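Local coordinates for Lmo1340 protein (Listeria monocytogenes, PDB 4NLM) that is of unknown function but is a surface protein, probably a lipoprotein, with a YqgU-like six-bladed beta-propeller fold, at residues K45-V50 with N354-P359; A114-I119 with T137-N142. One frame throughout, in Å; residues are numbered along the deposited sequence.

Contact 1: residues K45-V50 with N354-P359; sequences KEFQRV and NLINTP
Where the two ends of the chain meet in the propeller ring, the strand that opens one antiparallel sheet (47-55) lays Phe47 and Val50 against Leu355 and Ile356 of the last strand, 352-357. Ile356 touches both Phe47 and Val50. Its branch methyl CG2 sits squarely over one face of the Phe47 ring, 3.7 Å from the ring centroid and 3° off the normal, a CH-pi contact with all six ring carbons at nearly the same distance. The other branch takes a different course: CG1 of Ile356 reaches the far rim of the ring, 3.8 Å from CE1 of Phe47, and also meets CG2 of Val50 at 3.8 Å. With chi1 of Ile356 at -50°, CG2 stands anti to the backbone N and CG1 beside it, which splits the side chain between ring and valine. On the other face of the phenyl ring lies the backbone N of Arg49, offset toward the rim.

The sheet of 47-55 and the sheet of 352-357 are successive blades, and this is side-chain packing between them: no hydrogen bond crosses from one segment to the other. Strand 40-41, near the N-terminus, runs parallel to 352-357 and joins the blade of the C-terminus, with Val40 touching Ile356. A classic beta bulge, in which Gln48 and Arg49 both face Gln62, lies between the two residues that point at the last strand. CG2 of Val50 also approaches CD2 of Leu355, more loosely at 4.4 Å, and Leu336 touches both of these residues from strand 334-337.

Contact 2: residues A114-I119 with T137-N142; sequences ATMRII and TTFYWN
Met116, a selenomethionine here, has CG anti to its carbonyl carbon (chi1 -58°) and then runs out extended through SE to CE, far enough to meet Phe139 across the interface between two sheets. Phe139 leaves its own backbone with the same first torsion, and its ring presents the CE2 and CZ rim to the incoming chain. The methyl CE of Met116 comes within 3.5 Å of CE2 of Phe139. The selenium lies in the ring plane, 5.2 Å from the centroid and 88° off the normal, a Met-aromatic contact made at the edge. Over one face of the same ring stands CG2 of Thr137, offset toward the rim, and this methyl is 4.5 Å from CE of Met116.

Further along, CD1 of Ile118 approaches CH2 of Trp141 obliquely at 4.3 Å. The indole is anchored at its other end, since NE1 of Trp141 donates to the carbonyl of Pro146.

Strands 114-120 and 137-141 belong to neighbouring blades of the six-bladed propeller, the first being third in its blade and the second first in the next. Their short axes run 14° from parallel and 11.8 Å apart, a spacing spanned by side chains. Tyr106, from the earlier blade, meets the Phe139 ring edge-to-face, and Phe151 from the later one touches Met116.

Because no hydrogen bond or charge pair crosses between the segments, what joins them is apolar: shape fit and dispersion, to which the selenium, standing where methionine carries sulfur, probably adds a weak attraction to the C-H rim.

Overall arrangement
Both contacts are buried packing between adjacent propeller blades, but they join different pairs of sheets and do not touch; their centres are 25 Å apart and their nearest atoms about 13 Å. Contact 1 lies farther from the centre of the chain, about 20 Å against 14 Å for contact 2, and brings together segments 304 residues apart at their closest ends, at the seam where the ring closes. Contact 2 bridges successive blades across a short chain loop nested inside the one closed by contact 1. Each sets an apolar chain against a phenylalanine, an isoleucine methyl over the face in contact 1 and a selenomethionine end at the edge in contact 2, which adds an indole.

Contact 1: residues K45-V50 with N354-P359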
# COMPACT_ATOMS: atom_id res chain seq x y z
N LYS A 45 -8.54 21.52 -7.19
CA LYS A 45 -8.09 21.81 -5.84
C LYS A 45 -8.97 21.16 -4.77
O LYS A 45 -8.54 20.97 -3.63
CB LYS A 45 -7.97 23.32 -5.63
CG LYS A 45 -6.81 23.93 -6.42
CD LYS A 45 -5.53 23.18 -6.12
CE LYS A 45 -4.39 23.60 -7.03
NZ LYS A 45 -3.18 22.77 -6.79
N GLU A 46 -10.18 20.78 -5.16
CA GLU A 46 -11.13 20.13 -4.26
C GLU A 46 -10.84 18.62 -4.15
O GLU A 46 -10.90 18.06 -3.08
CB GLU A 46 -12.54 20.34 -4.77
CG GLU A 46 -13.60 19.75 -3.90
CD GLU A 46 -15.02 20.10 -4.29
OE1 GLU A 46 -15.26 20.96 -5.17
OE2 GLU A 46 -15.92 19.49 -3.67
N PHE A 47 -10.49 17.98 -5.26
CA PHE A 47 -10.18 16.55 -5.27
C PHE A 47 -8.86 16.38 -4.55
O PHE A 47 -7.90 17.07 -4.86
CB PHE A 47 -10.04 16.09 -6.72
CG PHE A 47 -9.58 14.64 -6.88
CD1 PHE A 47 -10.22 13.59 -6.22
CD2 PHE A 47 -8.51 14.35 -7.68
CE1 PHE A 47 -9.79 12.30 -6.38
CE2 PHE A 47 -8.08 13.05 -7.86
CZ PHE A 47 -8.72 12.02 -7.20
N GLN A 48 -8.85 15.49 -3.56
CA GLN A 48 -7.61 15.15 -2.86
C GLN A 48 -7.06 13.86 -3.48
O GLN A 48 -5.98 13.82 -4.04
CB GLN A 48 -7.81 15.07 -1.34
CG GLN A 48 -8.39 16.35 -0.78
CD GLN A 48 -7.47 17.53 -1.03
OE1 GLN A 48 -6.29 17.49 -0.68
NE2 GLN A 48 -7.99 18.55 -1.67
N ARG A 49 -7.79 12.76 -3.35
CA ARG A 49 -7.41 11.52 -3.98
C ARG A 49 -8.51 10.48 -3.86
O ARG A 49 -9.45 10.64 -3.09
CB ARG A 49 -6.16 10.93 -3.32
CG ARG A 49 -6.38 10.50 -1.86
CD ARG A 49 -5.19 9.81 -1.24
NE ARG A 49 -4.05 10.71 -1.12
CZ ARG A 49 -3.00 10.75 -1.94
NH1 ARG A 49 -2.05 11.63 -1.71
NH2 ARG A 49 -2.87 9.91 -2.96
N VAL A 50 -8.39 9.42 -4.67
CA VAL A 50 -9.08 8.16 -4.40
C VAL A 50 -8.11 7.36 -3.53
O VAL A 50 -6.97 7.14 -3.88
CB VAL A 50 -9.41 7.41 -5.69
CG1 VAL A 50 -9.83 5.98 -5.42
CG2 VAL A 50 -10.52 8.17 -6.42
N ASN A 354 -10.94 7.12 -17.15
CA ASN A 354 -10.80 8.21 -16.20
C ASN A 354 -11.94 8.07 -15.21
O ASN A 354 -13.10 8.09 -15.56
CB ASN A 354 -10.91 9.54 -16.92
CG ASN A 354 -9.75 9.81 -17.85
OD1 ASN A 354 -8.62 9.44 -17.57
ND2 ASN A 354 -10.03 10.48 -18.96
N LEU A 355 -11.58 7.85 -13.95
CA LEU A 355 -12.57 7.74 -12.88
C LEU A 355 -12.90 9.14 -12.32
O LEU A 355 -14.06 9.45 -12.05
CB LEU A 355 -12.05 6.80 -11.80
CG LEU A 355 -12.92 6.66 -10.57
CD1 LEU A 355 -14.31 6.14 -10.94
CD2 LEU A 355 -12.23 5.71 -9.61
N ILE A 356 -11.86 9.93 -12.10
CA ILE A 356 -12.02 11.30 -11.64
C ILE A 356 -11.46 12.21 -12.72
O ILE A 356 -10.28 12.11 -13.08
CB ILE A 356 -11.26 11.61 -10.31
CG1 ILE A 356 -11.56 10.55 -9.23
CG2 ILE A 356 -11.58 13.02 -9.84
CD1 ILE A 356 -12.99 10.47 -8.80
N ASN A 357 -12.32 13.07 -13.27
CA ASN A 357 -11.95 13.96 -14.34
C ASN A 357 -11.67 15.34 -13.82
O ASN A 357 -12.43 15.88 -13.03
CB ASN A 357 -13.09 14.07 -15.35
CG ASN A 357 -13.27 12.79 -16.17
OD1 ASN A 357 -12.31 12.28 -16.73
ND2 ASN A 357 -14.50 12.31 -16.27
N THR A 358 -10.57 15.91 -14.29
CA THR A 358 -10.23 17.27 -13.95
C THR A 358 -10.98 18.12 -14.99
O THR A 358 -10.99 17.76 -16.16
CB THR A 358 -8.73 17.54 -14.13
OG1 THR A 358 -8.39 17.49 -15.52
CG2 THR A 358 -7.89 16.54 -13.37
N PRO A 359 -11.68 19.19 -14.56
CA PRO A 359 -12.23 20.06 -15.63
C PRO A 359 -11.15 20.51 -16.61
O PRO A 359 -10.03 20.76 -16.20
CB PRO A 359 -12.75 21.29 -14.86
CG PRO A 359 -12.89 20.84 -13.44
CD PRO A 359 -11.84 19.79 -13.23

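Contact 2: residues A114-I119 with T137-N142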
# COMPACT_ATOMS: atom_id res chain seq x y z
N ALA A 114 -3.16 14.85 18.12
CA ALA A 114 -3.53 14.00 16.96
C ALA A 114 -4.31 12.82 17.50
O ALA A 114 -4.30 12.53 18.70
CB ALA A 114 -2.31 13.52 16.22
N THR A 115 -5.00 12.12 16.59
CA THR A 115 -5.85 11.03 16.94
C THR A 115 -5.76 10.01 15.85
O THR A 115 -5.70 10.35 14.65
CB THR A 115 -7.32 11.52 17.03
OG1 THR A 115 -7.46 12.63 17.93
CG2 THR A 115 -8.24 10.44 17.47
N MSE A 116 -5.80 8.74 16.26
CA MSE A 116 -6.00 7.62 15.34
C MSE A 116 -7.39 7.13 15.63
O MSE A 116 -7.70 6.80 16.77
CB MSE A 116 -5.07 6.46 15.55
CG MSE A 116 -3.60 6.66 15.47
SE MSE A 116 -2.72 5.03 16.20
CE MSE A 116 -1.06 6.02 15.87
N ARG A 117 -8.24 7.14 14.61
CA ARG A 117 -9.60 6.66 14.70
C ARG A 117 -9.89 5.52 13.75
O ARG A 117 -9.39 5.55 12.61
CB ARG A 117 -10.60 7.75 14.34
CG ARG A 117 -10.64 8.93 15.28
CD ARG A 117 -11.68 9.92 14.83
NE ARG A 117 -11.79 11.05 15.74
CZ ARG A 117 -11.08 12.17 15.63
NH1 ARG A 117 -11.24 13.16 16.51
NH2 ARG A 117 -10.20 12.31 14.64
N ILE A 118 -10.69 4.56 14.19
CA ILE A 118 -11.20 3.53 13.32
C ILE A 118 -12.67 3.88 13.07
O ILE A 118 -13.44 4.06 14.03
CB ILE A 118 -11.11 2.13 13.95
CG1 ILE A 118 -9.68 1.84 14.41
CG2 ILE A 118 -11.65 1.07 13.00
CD1 ILE A 118 -8.63 1.91 13.34
N ILE A 119 -13.04 4.00 11.80
CA ILE A 119 -14.36 4.41 11.41
C ILE A 119 -15.03 3.34 10.59
O ILE A 119 -14.43 2.82 9.64
CB ILE A 119 -14.26 5.68 10.56
CG1 ILE A 119 -13.65 6.81 11.41
CG2 ILE A 119 -15.61 6.11 10.00
CD1 ILE A 119 -13.08 7.97 10.65
N THR A 137 4.19 8.74 11.11
CA THR A 137 3.81 7.37 11.46
C THR A 137 3.51 6.56 10.20
O THR A 137 2.86 7.05 9.27
CB THR A 137 2.55 7.40 12.34
OG1 THR A 137 2.76 8.25 13.47
CG2 THR A 137 2.20 6.01 12.82
N THR A 138 3.93 5.31 10.22
CA THR A 138 3.63 4.38 9.14
C THR A 138 2.81 3.24 9.74
O THR A 138 3.20 2.67 10.76
CB THR A 138 4.92 3.83 8.47
OG1 THR A 138 5.74 4.92 8.07
CG2 THR A 138 4.60 2.95 7.27
N PHE A 139 1.70 2.87 9.09
CA PHE A 139 0.76 1.93 9.64
C PHE A 139 0.70 0.61 8.89
O PHE A 139 0.69 0.63 7.66
CB PHE A 139 -0.65 2.52 9.65
CG PHE A 139 -0.82 3.73 10.51
CD1 PHE A 139 -0.58 4.99 9.99
CD2 PHE A 139 -1.25 3.63 11.82
CE1 PHE A 139 -0.74 6.13 10.77
CE2 PHE A 139 -1.41 4.78 12.59
CZ PHE A 139 -1.16 6.03 12.06
N TYR A 140 0.55 -0.52 9.60
CA TYR A 140 0.49 -1.86 9.04
C TYR A 140 -0.71 -2.56 9.65
O TYR A 140 -0.69 -2.93 10.83
CB TYR A 140 1.77 -2.62 9.35
CG TYR A 140 2.98 -1.96 8.75
CD1 TYR A 140 3.37 -2.23 7.46
CD2 TYR A 140 3.69 -1.01 9.44
CE1 TYR A 140 4.46 -1.63 6.88
CE2 TYR A 140 4.78 -0.38 8.86
CZ TYR A 140 5.16 -0.72 7.59
OH TYR A 140 6.23 -0.12 6.98
N TRP A 141 -1.74 -2.75 8.85
CA TRP A 141 -2.98 -3.35 9.35
C TRP A 141 -2.90 -4.87 9.19
O TRP A 141 -2.67 -5.35 8.10
CB TRP A 141 -4.16 -2.82 8.55
CG TRP A 141 -5.47 -2.79 9.28
CD1 TRP A 141 -5.97 -3.70 10.15
CD2 TRP A 141 -6.43 -1.72 9.20
NE1 TRP A 141 -7.17 -3.28 10.60
CE2 TRP A 141 -7.49 -2.06 10.05
CE3 TRP A 141 -6.49 -0.50 8.48
CZ2 TRP A 141 -8.58 -1.25 10.24
CZ3 TRP A 141 -7.59 0.27 8.64
CH2 TRP A 141 -8.60 -0.07 9.54
N ASN A 142 -3.12 -5.64 10.25
CA ASN A 142 -3.01 -7.09 10.24
C ASN A 142 -4.15 -7.72 9.45
O ASN A 142 -5.29 -7.55 9.78
CB ASN A 142 -2.97 -7.56 11.70
CG ASN A 142 -2.64 -9.03 11.87
OD1 ASN A 142 -3.11 -9.89 11.14
ND2 ASN A 142 -1.84 -9.31 12.87